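Side-chain contact in mitochondrial RNA-binding protein 2 (Trypanosoma brucei, PDB 2GIA), which forms a guide-RNA binding complex with its partner MRP1 and probably acts as an RNA matchmaker in mitochondrial RNA editing: residues D[100-103]-D[104-108]. Residues are numbered along the deposited sequence; the frame is centred on the assembly and turned at random.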
loop_
_atom_site.group_PDB
_atom_site.type_symbol
_atom_site.label_atom_id
_atom_site.label_comp_id
_atom_site.label_asym_id
_atom_site.label_seq_id
_atom_site.Cartn_x
_atom_site.Cartn_y
_atom_site.Cartn_z
ATOM N N VAL D 100 11.850 6.587 15.821
ATOM C CA VAL D 100 10.773 6.411 16.784
ATOM C C VAL D 100 9.628 7.408 16.604
ATOM O O VAL D 100 8.491 7.114 16.996
ATOM C CB VAL D 100 11.304 6.495 18.243
ATOM C CG1 VAL D 100 11.876 7.888 18.511
ATOM C CG2 VAL D 100 10.187 6.179 19.227
ATOM N N TYR D 101 9.895 8.583 16.033
ATOM C CA TYR D 101 8.818 9.552 15.837
ATOM C C TYR D 101 7.873 9.220 14.665
ATOM O O TYR D 101 6.807 9.798 14.560
ATOM C CB TYR D 101 9.389 10.941 15.562
ATOM C CG TYR D 101 9.832 11.675 16.795
ATOM C CD1 TYR D 101 8.898 12.079 17.756
ATOM C CD2 TYR D 101 11.185 11.919 17.038
ATOM C CE1 TYR D 101 9.293 12.699 18.944
ATOM C CE2 TYR D 101 11.601 12.554 18.236
ATOM C CZ TYR D 101 10.641 12.932 19.179
ATOM O OH TYR D 101 11.013 13.530 20.368
ATOM N N THR D 102 8.245 8.307 13.782
ATOM C CA THR D 102 7.369 8.070 12.628
ATOM C C THR D 102 5.964 7.670 13.012
ATOM O O THR D 102 4.965 8.286 12.558
ATOM C CB THR D 102 7.986 7.028 11.707
ATOM O OG1 THR D 102 9.310 7.466 11.387
ATOM C CG2 THR D 102 7.150 6.887 10.375
ATOM N N ALA D 103 5.864 6.650 13.852
ATOM C CA ALA D 103 4.567 6.184 14.288
ATOM C C ALA D 103 3.808 7.252 15.080
ATOM O O ALA D 103 2.578 7.257 15.050
ATOM C CB ALA D 103 4.728 4.884 15.127
ATOM N N ARG D 104 4.508 8.160 15.787
ATOM C CA ARG D 104 3.800 9.214 16.560
ATOM C C ARG D 104 3.187 10.269 15.656
ATOM O O ARG D 104 2.116 10.779 15.957
ATOM C CB ARG D 104 4.737 9.918 17.563
ATOM C CG ARG D 104 5.163 8.941 18.700
ATOM C CD ARG D 104 6.088 9.638 19.708
ATOM N NE ARG D 104 6.504 8.730 20.769
ATOM C CZ ARG D 104 5.886 8.594 21.947
ATOM N NH1 ARG D 104 4.796 9.308 22.256
ATOM N NH2 ARG D 104 6.380 7.742 22.839
ATOM N N PHE D 105 3.883 10.610 14.571
ATOM C CA PHE D 105 3.330 11.537 13.585
ATOM C C PHE D 105 2.174 10.829 12.878
ATOM O O PHE D 105 1.128 11.432 12.655
ATOM C CB PHE D 105 4.394 11.930 12.565
ATOM C CG PHE D 105 5.192 13.166 12.977
ATOM C CD1 PHE D 105 4.887 14.410 12.437
ATOM C CD2 PHE D 105 6.207 13.067 13.916
ATOM C CE1 PHE D 105 5.612 15.568 12.845
ATOM C CE2 PHE D 105 6.941 14.210 14.332
ATOM C CZ PHE D 105 6.633 15.445 13.794
ATOM N N LEU D 106 2.358 9.550 12.522
ATOM C CA LEU D 106 1.286 8.817 11.842
ATOM C C LEU D 106 0.054 8.794 12.727
ATOM O O LEU D 106 -1.090 8.925 12.244
ATOM C CB LEU D 106 1.741 7.359 11.481
ATOM C CG LEU D 106 2.667 7.362 10.239
ATOM C CD1 LEU D 106 3.338 5.975 10.101
ATOM C CD2 LEU D 106 1.869 7.696 8.951
ATOM N N ALA D 107 0.264 8.620 14.039
ATOM C CA ALA D 107 -0.888 8.558 14.929
ATOM C C ALA D 107 -1.719 9.847 14.864
ATOM O O ALA D 107 -2.944 9.795 14.980
ATOM C CB ALA D 107 -0.450 8.253 16.378
ATOM N N VAL D 108 -1.061 10.991 14.659
ATOM C CA VAL D 108 -1.786 12.254 14.562
ATOM C C VAL D 108 -2.505 12.329 13.204
ATOM O O VAL D 108 -3.700 12.628 13.147
ATOM C CB VAL D 108 -0.831 13.478 14.751
ATOM C CG1 VAL D 108 -1.576 14.812 14.439
ATOM C CG2 VAL D 108 -0.284 13.492 16.215
#
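Arg104 runs alongside Tyr101 at the first turn of the helix, its CD methylene 4.2 Å from Tyr101 CD1 and meeting the ring obliquely. The arginine chain is extended from CG to NE. CG lies anti to the carbonyl carbon (chi1 -68°), which directs the chain back toward the start of the helix, where the methylene at CG skirts the carbonyl oxygen of Val100. Arg104 also packs on Val116 and on His130 of the MRP1 chain.

One residue on, Phe105 donates its backbone N-H to Tyr101 O at 3.0 Å. Tyr101 O also lies at the edge of the phenyl ring, in its plane, 3.4 Å from Phe105 CD2, and that ring atom also reaches Tyr101 CB at 4.2 Å. Both aromatic residues then touch Val118, and the Phe105 ring continues inward to Phe127 and Leu180. The short helix 101-109, which links strand 89-97 of one four-stranded antiparallel sheet to strand 116-119 of the other, is thereby packed against the second sheet and against helix 170-187.

Leu106 repeats the i to i+4 pattern with Thr102: its N bonds to Thr102 O at 2.9 Å, and the two side chains run abreast from the same face of the helix, with Leu106 CD1 3.9 Å from Thr102 CG2. The methyl is available for this because it sits anti to the backbone N of Thr102, while OG1 turns back to hydrogen-bond to Ala99 O. Leu106 packs on Gln177, Leu180 and Thr181.

Ala107 N closes on Ala103 O at 2.9 Å, the most bent of the three backbone bonds (N-H...O 145°); the two alanines pack on Val133 and Thr134, respectively, of the MRP1 chain.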